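Side-chain contacts in extracellular solute-binding protein, family 3 (Methylophaga aminisulfidivorans MP, PDB 5SV6), which is of unknown function but has the architecture of a periplasmic solute-binding protein and is probably connected with methanol dehydrogenase: residues K141-P146 with V164-I169; I211-A216 with V247-E252; A75-R80 with L272-P277. All blocks are in the same frame, centred on the assembly; numbering follows the deposited sequence.

Contact 1. Residues K141-P146 with V164-I169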
# COMPACT_ATOMS: atom_id res chain seq x y z
N LYS A 141 8.97 -8.43 -16.73
CA LYS A 141 9.05 -6.98 -16.80
C LYS A 141 7.68 -6.34 -16.67
O LYS A 141 7.55 -5.21 -16.19
CB LYS A 141 9.68 -6.56 -18.12
CG LYS A 141 11.16 -6.90 -18.25
CD LYS A 141 12.05 -5.84 -17.61
CE LYS A 141 13.46 -5.86 -18.19
NZ LYS A 141 14.16 -7.16 -17.94
N ASN A 142 6.66 -7.06 -17.11
CA ASN A 142 5.31 -6.50 -17.13
C ASN A 142 4.28 -7.59 -17.32
O ASN A 142 4.63 -8.77 -17.41
CB ASN A 142 5.20 -5.42 -18.22
CG ASN A 142 5.49 -5.94 -19.62
OD1 ASN A 142 5.10 -7.06 -19.98
ND2 ASN A 142 6.18 -5.13 -20.41
N TRP A 143 3.01 -7.20 -17.41
CA TRP A 143 1.91 -8.17 -17.45
C TRP A 143 1.82 -8.97 -18.74
O TRP A 143 1.13 -9.99 -18.80
CB TRP A 143 0.58 -7.48 -17.13
CG TRP A 143 0.35 -7.29 -15.67
CD1 TRP A 143 0.39 -6.12 -14.97
CD2 TRP A 143 0.07 -8.32 -14.71
NE1 TRP A 143 0.13 -6.35 -13.64
CE2 TRP A 143 -0.07 -7.69 -13.46
CE3 TRP A 143 -0.09 -9.70 -14.79
CZ2 TRP A 143 -0.36 -8.40 -12.29
CZ3 TRP A 143 -0.39 -10.41 -13.62
CH2 TRP A 143 -0.51 -9.76 -12.40
N GLN A 144 2.53 -8.53 -19.77
CA GLN A 144 2.56 -9.26 -21.04
C GLN A 144 3.72 -10.25 -21.14
O GLN A 144 3.87 -10.91 -22.17
CB GLN A 144 2.57 -8.29 -22.24
CG GLN A 144 1.17 -7.80 -22.60
CD GLN A 144 1.16 -6.81 -23.77
OE1 GLN A 144 2.12 -6.71 -24.54
NE2 GLN A 144 0.05 -6.08 -23.92
N SER A 145 4.52 -10.38 -20.08
CA SER A 145 5.63 -11.33 -20.07
C SER A 145 5.15 -12.76 -20.24
O SER A 145 4.30 -13.23 -19.47
CB SER A 145 6.45 -11.21 -18.79
OG SER A 145 7.30 -12.34 -18.65
N PRO A 146 5.69 -13.46 -21.24
CA PRO A 146 5.30 -14.85 -21.47
C PRO A 146 5.58 -15.76 -20.27
O PRO A 146 4.88 -16.75 -20.09
CB PRO A 146 6.15 -15.26 -22.68
CG PRO A 146 6.39 -13.97 -23.40
CD PRO A 146 6.58 -12.96 -22.30
N VAL A 164 -7.46 -7.45 -11.55
CA VAL A 164 -7.88 -7.07 -12.90
C VAL A 164 -6.94 -7.70 -13.94
O VAL A 164 -7.39 -8.27 -14.92
CB VAL A 164 -7.93 -5.53 -13.07
CG1 VAL A 164 -8.48 -5.16 -14.45
CG2 VAL A 164 -8.80 -4.91 -11.97
N MSE A 165 -5.64 -7.64 -13.70
CA MSE A 165 -4.67 -8.15 -14.66
C MSE A 165 -4.57 -9.67 -14.68
O MSE A 165 -4.26 -10.27 -15.72
CB MSE A 165 -3.29 -7.52 -14.42
CG MSE A 165 -3.25 -6.02 -14.62
SE MSE A 165 -4.11 -5.49 -16.31
CE MSE A 165 -3.05 -6.57 -17.56
N LEU A 166 -4.84 -10.31 -13.55
CA LEU A 166 -4.83 -11.77 -13.51
C LEU A 166 -5.99 -12.32 -14.35
O LEU A 166 -5.85 -13.33 -15.05
CB LEU A 166 -4.93 -12.27 -12.06
CG LEU A 166 -4.01 -13.44 -11.69
CD1 LEU A 166 -2.57 -13.18 -12.12
CD2 LEU A 166 -4.08 -13.75 -10.19
N ARG A 167 -7.13 -11.64 -14.29
CA ARG A 167 -8.25 -12.00 -15.14
C ARG A 167 -7.87 -11.76 -16.60
O ARG A 167 -8.12 -12.61 -17.46
CB ARG A 167 -9.48 -11.16 -14.79
CG ARG A 167 -9.98 -11.36 -13.38
CD ARG A 167 -11.25 -10.56 -13.17
NE ARG A 167 -11.84 -10.76 -11.86
CZ ARG A 167 -12.80 -11.63 -11.60
NH1 ARG A 167 -13.27 -12.39 -12.59
NH2 ARG A 167 -13.30 -11.74 -10.38
N GLU A 168 -7.25 -10.62 -16.87
CA GLU A 168 -6.82 -10.27 -18.22
C GLU A 168 -5.98 -11.37 -18.86
O GLU A 168 -6.18 -11.70 -20.03
CB GLU A 168 -6.06 -8.94 -18.23
CG GLU A 168 -5.40 -8.62 -19.58
CD GLU A 168 -6.42 -8.32 -20.68
OE1 GLU A 168 -7.59 -8.06 -20.35
OE2 GLU A 168 -6.03 -8.32 -21.87
N ILE A 169 -5.04 -11.95 -18.11
CA ILE A 169 -4.20 -13.01 -18.65
C ILE A 169 -4.73 -14.42 -18.37
O ILE A 169 -4.00 -15.40 -18.53
CB ILE A 169 -2.72 -12.93 -18.20
CG1 ILE A 169 -2.58 -13.19 -16.70
CG2 ILE A 169 -2.11 -11.58 -18.59
CD1 ILE A 169 -1.16 -13.48 -16.30
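Trp143 lays its indole against one flank of helix 161-168, where selenomethionine Met165 covers one ring face. The tight part is here: Met165 CB sits 3.3 Å above the plane, over the ring centre, and comes within 3.4 Å of Trp143 CE2. Measured to the centroid of the five-membered ring the same CB is a CH-pi contact, only 17° off the normal. Met165 CG continues over the pyrrole side, 3.5 Å from Trp143 NE1. Bends at chi2 and chi3 (-48° and -56°) then fold the chain back, so that Met165 CE reaches Trp143 CB at 3.8 Å, while SE stands above the same face at 5.0 Å from the five-membered centroid, a distant Met-aromatic contact. The six-membered end of the indole is held more loosely. Leu166 CD1 approaches Trp143 CZ3 obliquely at 3.8 Å, and Ile169 CD1 lies near the ring plane at the edge. The other branch of Ile169, CG2, packs on the carbonyl oxygen Trp143 O at 3.6 Å. The loop that presents the indole is a type I turn from Asn142 to Ser145, and Asn142 OD1 accepts from Gln144 N to make an Asx turn. On the solvent side Gln144 points away from the helix, and Arg167 on the outer flank of the helix turns to Glu163 and Tyr172 instead. The buried indole N-H finds its acceptor on strand 247-257, and the rings of His213 and Phe130 meet Trp143 edge-to-face. Trp143 and Met165 both also rest on Ala239, and Leu166 on Phe154 and Ile156, so the contact packs the loop after strand 118-133 and helix 161-168 against strands 154-156, 238-239 and 247-257 of the mixed sheet.

Contact 2. Residues I211-A216 with V247-E252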
# COMPACT_ATOMS: atom_id res chain seq x y z
N ILE A 211 4.99 -16.30 -7.76
CA ILE A 211 5.24 -14.86 -7.86
C ILE A 211 4.20 -14.10 -7.06
O ILE A 211 3.11 -14.60 -6.80
CB ILE A 211 5.18 -14.40 -9.34
CG1 ILE A 211 5.81 -13.01 -9.52
CG2 ILE A 211 3.75 -14.44 -9.86
CD1 ILE A 211 5.98 -12.60 -10.98
N ALA A 212 4.55 -12.88 -6.63
CA ALA A 212 3.57 -12.01 -6.00
C ALA A 212 3.48 -10.74 -6.82
O ALA A 212 4.42 -10.38 -7.54
CB ALA A 212 3.98 -11.67 -4.56
N HIS A 213 2.33 -10.09 -6.74
CA HIS A 213 2.18 -8.76 -7.33
C HIS A 213 1.49 -7.94 -6.26
O HIS A 213 0.32 -8.17 -5.96
CB HIS A 213 1.37 -8.83 -8.63
CG HIS A 213 1.34 -7.54 -9.39
ND1 HIS A 213 0.25 -6.70 -9.39
CD2 HIS A 213 2.27 -6.95 -10.17
CE1 HIS A 213 0.50 -5.65 -10.16
NE2 HIS A 213 1.73 -5.77 -10.64
N ILE A 214 2.25 -7.02 -5.67
CA ILE A 214 1.88 -6.37 -4.41
C ILE A 214 2.19 -4.89 -4.51
O ILE A 214 3.18 -4.51 -5.13
CB ILE A 214 2.74 -6.92 -3.23
CG1 ILE A 214 2.70 -8.45 -3.17
CG2 ILE A 214 2.30 -6.35 -1.88
CD1 ILE A 214 1.29 -8.96 -3.02
N TRP A 215 1.36 -4.07 -3.88
CA TRP A 215 1.65 -2.64 -3.74
C TRP A 215 3.00 -2.49 -3.04
O TRP A 215 3.18 -2.95 -1.92
CB TRP A 215 0.52 -1.97 -2.92
CG TRP A 215 0.71 -0.52 -2.56
CD1 TRP A 215 0.75 0.01 -1.30
CD2 TRP A 215 0.83 0.59 -3.46
NE1 TRP A 215 0.89 1.37 -1.36
CE2 TRP A 215 0.95 1.75 -2.67
CE3 TRP A 215 0.85 0.71 -4.85
CZ2 TRP A 215 1.11 3.02 -3.23
CZ3 TRP A 215 1.00 1.97 -5.40
CH2 TRP A 215 1.12 3.11 -4.60
N ALA A 216 3.96 -1.86 -3.71
CA ALA A 216 5.35 -1.88 -3.24
C ALA A 216 5.59 -1.35 -1.81
O ALA A 216 6.35 -1.95 -1.06
CB ALA A 216 6.29 -1.23 -4.26
N VAL A 247 -5.12 -0.36 -17.25
CA VAL A 247 -5.24 -0.53 -15.80
C VAL A 247 -4.04 0.11 -15.08
O VAL A 247 -2.91 -0.35 -15.22
CB VAL A 247 -5.35 -2.04 -15.43
CG1 VAL A 247 -5.56 -2.23 -13.93
CG2 VAL A 247 -6.50 -2.69 -16.21
N ARG A 248 -4.31 1.19 -14.35
CA ARG A 248 -3.26 1.92 -13.63
C ARG A 248 -2.59 1.05 -12.56
O ARG A 248 -3.28 0.38 -11.80
CB ARG A 248 -3.85 3.19 -12.98
CG ARG A 248 -2.86 3.99 -12.15
CD ARG A 248 -3.44 5.35 -11.76
NE ARG A 248 -3.42 6.27 -12.89
CZ ARG A 248 -2.34 6.96 -13.26
NH1 ARG A 248 -1.20 6.83 -12.59
NH2 ARG A 248 -2.40 7.77 -14.31
N GLN A 249 -1.27 1.06 -12.53
CA GLN A 249 -0.51 0.27 -11.55
C GLN A 249 0.33 1.15 -10.63
O GLN A 249 0.92 0.66 -9.67
CB GLN A 249 0.44 -0.69 -12.26
CG GLN A 249 -0.17 -1.41 -13.44
CD GLN A 249 -0.97 -2.62 -13.04
OE1 GLN A 249 -0.47 -3.50 -12.35
NE2 GLN A 249 -2.23 -2.67 -13.48
N GLN A 250 0.39 2.45 -10.95
CA GLN A 250 1.18 3.41 -10.18
C GLN A 250 0.27 4.51 -9.65
O GLN A 250 -0.56 5.03 -10.38
CB GLN A 250 2.29 4.02 -11.05
CG GLN A 250 3.35 3.03 -11.49
CD GLN A 250 4.42 3.68 -12.37
OE1 GLN A 250 4.56 4.90 -12.42
NE2 GLN A 250 5.21 2.85 -13.04
N PHE A 251 0.44 4.88 -8.38
CA PHE A 251 -0.49 5.82 -7.73
C PHE A 251 0.23 6.87 -6.89
O PHE A 251 1.10 6.53 -6.08
CB PHE A 251 -1.48 5.05 -6.85
CG PHE A 251 -2.38 4.11 -7.61
CD1 PHE A 251 -3.65 4.51 -8.00
CD2 PHE A 251 -1.93 2.84 -7.97
CE1 PHE A 251 -4.47 3.66 -8.73
CE2 PHE A 251 -2.75 1.98 -8.71
CZ PHE A 251 -4.02 2.39 -9.08
N GLU A 252 -0.17 8.13 -7.05
CA GLU A 252 0.32 9.20 -6.19
C GLU A 252 -0.38 9.10 -4.84
O GLU A 252 -1.58 8.84 -4.77
CB GLU A 252 0.06 10.57 -6.82
CG GLU A 252 0.91 10.86 -8.05
CD GLU A 252 0.58 12.20 -8.69
OE1 GLU A 252 -0.51 12.75 -8.42
OE2 GLU A 252 1.42 12.72 -9.45
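Trp215 and Gln249 mark the nearest backbone approach, with 8.6 Å between Trp215 CA and Gln249 CA, so strands 211-215 and 247-257 are not paired here; each is antiparallel to the long strand 118-133. Strand 247-257 is interrupted at Gln249, which leaves the extended conformation between Arg248 and Gln250. Side chains therefore do the bridging. His213, with CG anti to the backbone N (chi1 -172°), sends its ring toward the break, and CE1 meets Gln249 OE1 at 3.2 Å, close to the ring plane at the edge. The amide is turned 39° from the imidazole, and this is a close polar approach of a C-H rather than a bond to a ring nitrogen: ND1 pairs with Ser162 OG and NE2 with Ser235 OG. Gln249 OE1 accepts instead from Trp143 NE1. Its NE2 donates to Val247 O at 3.0 Å in a nearly straight bond (167°), reaching the oxygen from above the carbonyl plane. Farther along, the Trp215 indole presents its rim to strand 250-252. Trp215 CH2 has Phe251 O in the ring plane at 3.7 Å and Phe251 CB at 3.9 Å, while Trp215 CZ3 lies 4.0 Å from Phe251 CD2. Arg248 CG covers a face of the Phe251 ring, and Arg248 NH1 reaches over to Gln250 O at 2.9 Å and also forms a salt bridge with Glu237. A leucine in place of Gln249 would probably leave both the indole N-H of Trp143 and the carbonyl of Val247 without their mates. With both ends of its amide engaged in a buried setting, Gln249 is fixed in rotation, oxygen to the indole and imidazole, nitrogen to its own strand, and so ties the break in the strand to the aromatic cluster.

Contact 3. Residues A75-R80 with L272-P277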
# COMPACT_ATOMS: atom_id res chain seq x y z
N ALA A 75 3.74 16.45 12.19
CA ALA A 75 3.33 17.21 13.37
C ALA A 75 4.44 18.17 13.85
O ALA A 75 4.16 19.33 14.19
CB ALA A 75 2.90 16.29 14.49
N ASP A 76 5.68 17.68 13.88
CA ASP A 76 6.84 18.50 14.27
C ASP A 76 6.96 19.71 13.36
O ASP A 76 7.17 20.84 13.82
CB ASP A 76 8.14 17.69 14.19
CG ASP A 76 8.30 16.70 15.33
OD1 ASP A 76 7.51 16.72 16.30
OD2 ASP A 76 9.25 15.88 15.27
N THR A 77 6.83 19.48 12.06
CA THR A 77 6.96 20.54 11.06
C THR A 77 5.88 21.61 11.20
O THR A 77 6.12 22.78 10.93
CB THR A 77 6.96 19.95 9.64
OG1 THR A 77 7.97 18.94 9.57
CG2 THR A 77 7.23 21.03 8.59
N MSE A 78 4.70 21.20 11.66
CA MSE A 78 3.59 22.11 11.86
C MSE A 78 3.59 22.71 13.26
O MSE A 78 2.68 23.46 13.62
CB MSE A 78 2.25 21.39 11.62
CG MSE A 78 2.11 20.83 10.23
SE MSE A 78 0.52 19.71 10.05
CE MSE A 78 -0.80 21.16 10.04
N ASP A 79 4.60 22.36 14.05
CA ASP A 79 4.66 22.76 15.46
C ASP A 79 3.42 22.34 16.26
O ASP A 79 2.90 23.11 17.08
CB ASP A 79 4.89 24.27 15.58
CG ASP A 79 6.23 24.69 15.00
OD1 ASP A 79 7.25 24.05 15.33
OD2 ASP A 79 6.26 25.65 14.20
N ARG A 80 2.96 21.12 16.04
CA ARG A 80 1.83 20.62 16.80
C ARG A 80 2.21 19.38 17.60
O ARG A 80 3.14 18.66 17.25
CB ARG A 80 0.67 20.27 15.86
CG ARG A 80 0.08 21.47 15.14
CD ARG A 80 -0.95 20.99 14.16
NE ARG A 80 -1.66 22.06 13.48
CZ ARG A 80 -2.98 22.18 13.47
NH1 ARG A 80 -3.73 21.30 14.12
NH2 ARG A 80 -3.54 23.18 12.82
N LEU A 272 4.44 19.70 4.19
CA LEU A 272 4.93 18.65 3.29
C LEU A 272 6.09 19.13 2.43
O LEU A 272 7.09 18.45 2.25
CB LEU A 272 3.81 18.15 2.37
CG LEU A 272 2.74 17.29 3.05
CD1 LEU A 272 1.64 16.89 2.06
CD2 LEU A 272 3.41 16.07 3.64
N HIS A 273 5.94 20.32 1.87
CA HIS A 273 7.01 20.88 1.07
C HIS A 273 8.25 21.13 1.94
O HIS A 273 9.38 20.77 1.57
CB HIS A 273 6.54 22.15 0.36
CG HIS A 273 7.51 22.65 -0.66
ND1 HIS A 273 8.26 23.80 -0.47
CD2 HIS A 273 7.88 22.16 -1.87
CE1 HIS A 273 9.04 23.99 -1.52
NE2 HIS A 273 8.83 23.01 -2.38
N LYS A 274 8.04 21.72 3.11
CA LYS A 274 9.15 22.03 4.02
C LYS A 274 9.91 20.79 4.47
O LYS A 274 11.14 20.79 4.52
CB LYS A 274 8.65 22.79 5.26
CG LYS A 274 8.87 24.29 5.18
CD LYS A 274 8.86 24.96 6.57
CE LYS A 274 7.44 25.22 7.03
NZ LYS A 274 7.37 25.86 8.37
N ALA A 275 9.18 19.73 4.77
CA ALA A 275 9.78 18.53 5.34
C ALA A 275 10.09 17.49 4.28
O ALA A 275 10.43 16.35 4.62
CB ALA A 275 8.86 17.94 6.40
N ASP A 276 9.99 17.86 3.01
CA ASP A 276 10.16 16.89 1.94
C ASP A 276 11.42 16.01 2.04
O ASP A 276 11.33 14.81 1.83
CB ASP A 276 10.05 17.54 0.56
CG ASP A 276 10.02 16.51 -0.54
OD1 ASP A 276 9.12 15.64 -0.51
OD2 ASP A 276 10.90 16.53 -1.40
N PRO A 277 12.59 16.60 2.36
CA PRO A 277 13.76 15.71 2.42
C PRO A 277 13.62 14.64 3.51
O PRO A 277 13.99 13.50 3.25
CB PRO A 277 14.92 16.66 2.73
CG PRO A 277 14.48 17.98 2.18
CD PRO A 277 12.99 18.02 2.43
O HOH W 1 5.13 24.06 8.62
O HOH W 2 8.27 24.35 10.66
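Thr77 faces Lys274 and Ala275 with both branches of its side chain, set by a chi1 of -54°. OG1 stands beside the backbone N and turns back to the carbonyl of Ile73 in the preceding helical turn, its hydrogen-bond partner. CG2, anti to that N, is thrust toward the second segment. Lys274 runs past it in the opposite direction, and the bend at chi3 (-82°) brings the amino group round to the end of helix 66-77. Two kinds of contact result. The apolar one is small: Thr77 CG2 packs at 4.0 Å on Lys274 CB, and Ala275 CB packs against Thr77 OG1 at 3.4 Å, with CG2 somewhat farther off. The polar one runs through water. Lys274 NZ stays 4.2 Å from Thr77 O, too far for a direct bond, and two waters span the gap side by side, each donating to the carbonyl and accepting from the amine. One lies 2.7 Å from Thr77 O and 2.9 Å from Lys274 NZ; the other takes a weak bond from the lysine. Together they close a cycle of four hydrogen bonds. Past Thr77 the helix finishes in a Schellman motif, with Asp79 at positive phi and Arg80 N bonded to Ala75 O at 2.8 Å. Alongside, Thr77 and Met78 pack on Ala271, and Arg80 forms a salt bridge with Glu267, extending the junction back along helix 262-274. The lysine sits beside a helix C-terminus, where carbonyl oxygens gather partial negative charge, and Asp79 OD2 lies 5.9 Å from Lys274 NZ without touching it. Both would probably favour the ammonium form, but the hold runs through water at the solvent-exposed lysine, with the drier packing left to Thr77 and Ala275.

How the contacts relate
Contacts 1 and 2 are neighbours, their centres 12 Å apart, and come in series along the chain, both nested inside the long loop that contact 3 closes. They meet through Trp143 and Gln249, and share the surroundings of the mixed sheet: the loop after strand 118-133, helix 161-168 and strands 211-215 and 247-257. Contact 3 lies about 40 Å from contact 1 between centres, across the middle of the chain, and joins helix 66-77 to helices 262-274 and 276-286. Strand 247-257 of contact 2 is followed in the chain by helix 262-274. This is consistent with the two-lobed plan of solute-binding proteins, in which the chain's last helices return to pack beside its first.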